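Local coordinates for protein proteasome accessory factor B/C (PafBC) (Paenarthrobacter aurescens, PDB 6SJ9) that probably regulates transcription in the bacterial DNA damage response, joining winged helix-turn-helix DNA-binding domains to WYL domains in one chain, at residues E346-R351 with I382-I387; H366-A371 with I376-L381. All coordinates share one frame; numbering follows the deposited sequence.

How the contacts relate
Both contacts lie in the PafC helix-turn-helix domain and share helix 378-389. From the N terminus, the chain runs through helix 346-360, passes the short strand 365-366, forms helix 367-374, turns, and enters helix 378-389. Contact 2 closes the small loop between 366-371 and 376-381, joining the two helices on either side of the turn. Contact 1 closes the wider loop, bringing 382-387 back to 346-351, so that contact 2 falls wholly within it. Their centres are about 11 Å apart, and Ile376 CD1 of contact 2 packs 3.5 Å from Arg351 NE of contact 1. Together they tie three helices into one bundle.

Contact 1 (E346-R351 with I382-I387); sequences EDQLAR and IDDLKI
With CG swung anti to the backbone N in both Gln348 (chi1 -177°) and Arg351, two side chains one helical turn apart reach across to Asp384. Arg351 then bends at chi3, which presents its guanidinium edge side-on to the carboxylate. Arg351 NE meets Asp384 OD2 at 2.6 Å, coming in tilted out of the carboxylate plane. Arg351 NH2 bonds Asp384 OD1 at 3.1 Å and Asp384 OD2 at 2.9 Å, using the syn lone pair of each oxygen. The two planes are 29° apart, so the salt bridge is somewhat twisted. Gln348 NE2 donates to Asp384 OD1 at 2.6 Å, nearly in line with the C-O bond, and a water links the same nitrogen to Asp383 OD2. Ile387 CD1 packs 3.5 Å from Gln348 NE2. The helix segments cross at -77° with axes 10.8 Å apart, a gap that suits long glutamine and arginine arms meeting a short aspartate. Were Asp384 replaced by an alanine, the Arg351 charge would be likely to lose its mate here and the Gln348 amide, held mainly by the water, to turn more freely. Although Asp384 is buried, its four accepted bonds and the adjacent Arg351 charge are likely to keep the carboxylate ionised.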
# COMPACT_ATOMS: atom_id res chain seq x y z
N GLU A 346 -8.70 6.41 -11.04
CA GLU A 346 -7.58 6.43 -11.98
C GLU A 346 -7.00 7.84 -12.14
O GLU A 346 -5.78 7.99 -12.22
CB GLU A 346 -8.02 5.86 -13.32
CG GLU A 346 -8.34 4.36 -13.19
CD GLU A 346 -8.64 3.66 -14.52
OE1 GLU A 346 -9.01 4.36 -15.48
OE2 GLU A 346 -8.45 2.43 -14.62
N ASP A 347 -7.83 8.89 -12.16
CA ASP A 347 -7.27 10.25 -12.21
C ASP A 347 -6.34 10.51 -11.01
O ASP A 347 -5.26 11.07 -11.16
CB ASP A 347 -8.40 11.30 -12.20
CG ASP A 347 -9.09 11.47 -13.57
OD1 ASP A 347 -8.59 10.92 -14.57
OD2 ASP A 347 -10.15 12.19 -13.63
N GLN A 348 -6.75 10.07 -9.83
CA GLN A 348 -5.92 10.32 -8.65
C GLN A 348 -4.63 9.51 -8.70
O GLN A 348 -3.55 10.00 -8.32
CB GLN A 348 -6.73 10.00 -7.38
CG GLN A 348 -6.01 10.28 -6.09
CD GLN A 348 -6.95 10.22 -4.89
OE1 GLN A 348 -7.97 9.51 -4.93
NE2 GLN A 348 -6.63 10.97 -3.84
N LEU A 349 -4.71 8.27 -9.18
CA LEU A 349 -3.49 7.49 -9.31
C LEU A 349 -2.55 8.12 -10.32
O LEU A 349 -1.35 8.21 -10.06
CB LEU A 349 -3.79 6.06 -9.73
CG LEU A 349 -4.48 5.34 -8.57
CD1 LEU A 349 -5.09 4.21 -9.24
CD2 LEU A 349 -3.56 4.89 -7.43
N ALA A 350 -3.08 8.57 -11.46
CA ALA A 350 -2.23 9.19 -12.46
C ALA A 350 -1.63 10.48 -11.92
O ALA A 350 -0.45 10.74 -12.13
CB ALA A 350 -3.03 9.48 -13.74
N ARG A 351 -2.42 11.28 -11.21
CA ARG A 351 -1.88 12.50 -10.63
C ARG A 351 -0.77 12.20 -9.61
O ARG A 351 0.27 12.86 -9.60
CB ARG A 351 -3.00 13.33 -9.99
CG ARG A 351 -2.52 14.62 -9.29
CD ARG A 351 -3.69 15.51 -8.90
NE ARG A 351 -4.46 14.92 -7.80
CZ ARG A 351 -5.72 14.52 -7.88
NH1 ARG A 351 -6.38 14.64 -9.03
NH2 ARG A 351 -6.34 14.01 -6.81
N ILE A 382 -2.80 17.60 -0.37
CA ILE A 382 -2.23 17.00 0.84
C ILE A 382 -2.75 15.57 1.04
O ILE A 382 -2.00 14.66 1.44
CB ILE A 382 -2.52 17.91 2.04
CG1 ILE A 382 -1.68 19.17 1.90
CG2 ILE A 382 -2.20 17.20 3.29
CD1 ILE A 382 -2.20 20.34 2.80
N ASP A 383 -4.04 15.35 0.79
CA ASP A 383 -4.55 14.00 0.94
C ASP A 383 -3.90 13.04 -0.08
O ASP A 383 -3.61 11.90 0.25
CB ASP A 383 -6.07 13.97 0.81
CG ASP A 383 -6.66 12.76 1.54
OD1 ASP A 383 -6.27 12.57 2.71
OD2 ASP A 383 -7.48 12.00 0.97
N ASP A 384 -3.69 13.50 -1.33
CA ASP A 384 -2.94 12.69 -2.30
C ASP A 384 -1.60 12.30 -1.75
O ASP A 384 -1.17 11.18 -1.91
CB ASP A 384 -2.70 13.43 -3.63
CG ASP A 384 -3.98 13.66 -4.42
OD1 ASP A 384 -4.98 12.96 -4.22
OD2 ASP A 384 -3.95 14.56 -5.28
N LEU A 385 -0.91 13.24 -1.09
CA LEU A 385 0.42 12.95 -0.59
C LEU A 385 0.36 12.01 0.60
O LEU A 385 1.24 11.16 0.75
CB LEU A 385 1.18 14.24 -0.23
CG LEU A 385 1.56 15.09 -1.43
CD1 LEU A 385 2.05 16.47 -1.05
CD2 LEU A 385 2.67 14.39 -2.18
N LYS A 386 -0.65 12.15 1.47
CA LYS A 386 -0.78 11.23 2.60
C LYS A 386 -1.02 9.80 2.10
O LYS A 386 -0.49 8.85 2.68
CB LYS A 386 -1.94 11.67 3.53
CG LYS A 386 -1.59 12.92 4.43
CD LYS A 386 -2.89 13.58 5.01
CE LYS A 386 -3.87 12.58 5.72
NZ LYS A 386 -5.18 13.29 6.05
N ILE A 387 -1.83 9.62 1.06
CA ILE A 387 -2.01 8.28 0.50
C ILE A 387 -0.69 7.76 -0.02
O ILE A 387 -0.33 6.60 0.22
CB ILE A 387 -3.06 8.31 -0.64
CG1 ILE A 387 -4.44 8.59 -0.06
CG2 ILE A 387 -3.04 6.92 -1.38
CD1 ILE A 387 -5.39 9.15 -1.08
O HOH W 1 -8.28 12.06 -1.64

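Contact 2 (H366-A371 with I376-L381)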
# COMPACT_ATOMS: atom_id res chain seq x y z
N HIS A 366 6.08 22.31 -3.94
CA HIS A 366 5.45 23.43 -3.24
C HIS A 366 3.93 23.27 -3.31
O HIS A 366 3.32 23.35 -4.39
CB HIS A 366 5.90 24.78 -3.80
CG HIS A 366 7.30 25.11 -3.42
ND1 HIS A 366 7.62 25.74 -2.24
CD2 HIS A 366 8.48 24.82 -4.02
CE1 HIS A 366 8.93 25.87 -2.14
NE2 HIS A 366 9.48 25.32 -3.21
N ILE A 367 3.32 23.04 -2.16
CA ILE A 367 1.98 22.47 -2.18
C ILE A 367 0.99 23.41 -2.87
O ILE A 367 0.25 22.98 -3.77
CB ILE A 367 1.53 22.10 -0.76
CG1 ILE A 367 2.27 20.83 -0.35
CG2 ILE A 367 0.02 21.79 -0.75
CD1 ILE A 367 2.18 20.54 1.10
N GLN A 368 0.96 24.69 -2.48
CA GLN A 368 -0.09 25.57 -3.03
C GLN A 368 0.04 25.69 -4.54
O GLN A 368 -0.95 25.57 -5.28
CB GLN A 368 -0.06 26.98 -2.45
CG GLN A 368 -1.32 27.83 -2.92
CD GLN A 368 -2.64 27.16 -2.44
OE1 GLN A 368 -2.85 26.99 -1.24
NE2 GLN A 368 -3.51 26.78 -3.37
N GLU A 369 1.26 25.88 -5.00
CA GLU A 369 1.52 26.05 -6.42
C GLU A 369 1.24 24.78 -7.20
O GLU A 369 0.77 24.83 -8.33
CB GLU A 369 2.96 26.52 -6.57
CG GLU A 369 3.52 26.50 -7.94
CD GLU A 369 4.98 26.93 -7.88
OE1 GLU A 369 5.84 26.30 -8.55
OE2 GLU A 369 5.24 27.91 -7.13
N VAL A 370 1.51 23.62 -6.61
CA VAL A 370 1.25 22.42 -7.38
C VAL A 370 -0.23 22.08 -7.35
O VAL A 370 -0.78 21.61 -8.35
CB VAL A 370 2.15 21.28 -6.85
CG1 VAL A 370 1.70 19.94 -7.40
CG2 VAL A 370 3.61 21.53 -7.32
N ALA A 371 -0.92 22.34 -6.24
CA ALA A 371 -2.37 22.14 -6.24
C ALA A 371 -3.05 23.02 -7.31
O ALA A 371 -3.87 22.52 -8.10
CB ALA A 371 -2.93 22.44 -4.86
N ILE A 376 -6.78 21.50 -8.18
CA ILE A 376 -7.43 20.94 -7.01
C ILE A 376 -7.08 21.80 -5.81
O ILE A 376 -6.18 22.63 -5.85
CB ILE A 376 -7.01 19.47 -6.76
CG1 ILE A 376 -5.48 19.38 -6.62
CG2 ILE A 376 -7.53 18.61 -7.92
CD1 ILE A 376 -4.91 18.02 -6.21
N SER A 377 -7.82 21.59 -4.73
CA SER A 377 -7.57 22.35 -3.52
C SER A 377 -6.25 21.93 -2.86
O SER A 377 -5.72 20.83 -3.07
CB SER A 377 -8.73 22.19 -2.54
OG SER A 377 -8.75 20.91 -1.92
N ARG A 378 -5.75 22.81 -2.00
CA ARG A 378 -4.59 22.51 -1.17
C ARG A 378 -4.82 21.23 -0.39
O ARG A 378 -3.96 20.34 -0.36
CB ARG A 378 -4.35 23.70 -0.22
CG ARG A 378 -3.15 23.55 0.69
CD ARG A 378 -3.03 24.68 1.76
NE ARG A 378 -2.22 24.20 2.89
CZ ARG A 378 -2.73 23.64 3.98
NH1 ARG A 378 -4.06 23.54 4.12
NH2 ARG A 378 -1.93 23.21 4.95
N LYS A 379 -5.99 21.10 0.23
CA LYS A 379 -6.26 19.94 1.07
C LYS A 379 -6.38 18.66 0.26
O LYS A 379 -6.04 17.57 0.74
CB LYS A 379 -7.57 20.15 1.84
CG LYS A 379 -7.45 21.07 3.03
CD LYS A 379 -6.89 20.30 4.18
CE LYS A 379 -7.95 20.14 5.22
NZ LYS A 379 -7.98 21.27 6.17
N ALA A 380 -6.93 18.76 -0.94
CA ALA A 380 -7.00 17.59 -1.81
C ALA A 380 -5.59 17.14 -2.16
O ALA A 380 -5.31 15.93 -2.19
CB ALA A 380 -7.80 17.92 -3.10
N LEU A 381 -4.69 18.09 -2.45
CA LEU A 381 -3.32 17.70 -2.77
C LEU A 381 -2.61 17.05 -1.57
O LEU A 381 -1.93 16.03 -1.72
CB LEU A 381 -2.54 18.92 -3.27
CG LEU A 381 -1.09 18.55 -3.59
CD1 LEU A 381 -1.02 17.54 -4.66
CD2 LEU A 381 -0.33 19.75 -4.08
O HOH W 2 -6.39 25.56 -2.30
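Ala371, Leu381 and Arg378 carry most of the contact between 366-371 and 376-381. Ala371 suits its place because a lone methyl lets the backbones draw close: its CB lies 3.4 Å from Ile376 O and 3.8 Å from Leu381 CD2. Ala371 O accepts from Ile376 N at 3.1 Å. Leu381 sends CG anti to the backbone N (chi1 179°), which carries CD2 to within 3.3 Å of Ile367 O; a branched leucine fits here because this one methyl also meets Ile367, Val370 and Ala371. Arg378 suits an edge position, its extended methylenes covering Ile367 while the chain is long enough to reach helix 147-159. Arg378 CG packs 3.9 Å from Ile367 CG2, and Gln368 OE1 rests beside Arg378 CB and CD, while Gln368 NE2 bonds to Asp372. Ser377 is the N-cap of the second helix, its OG accepting from Ala380 N at 3.0 Å. Helices 367-374 and 378-389, joined by a short turn, are consistent with the helix-turn-helix motif of this domain. Around them, helix 346-360 brings Leu355 to Leu381 and Phe358 to Val370, helix 147-159 lays Val154 and His158 against Arg378, and His366 stacks on His410 of strand 410-413.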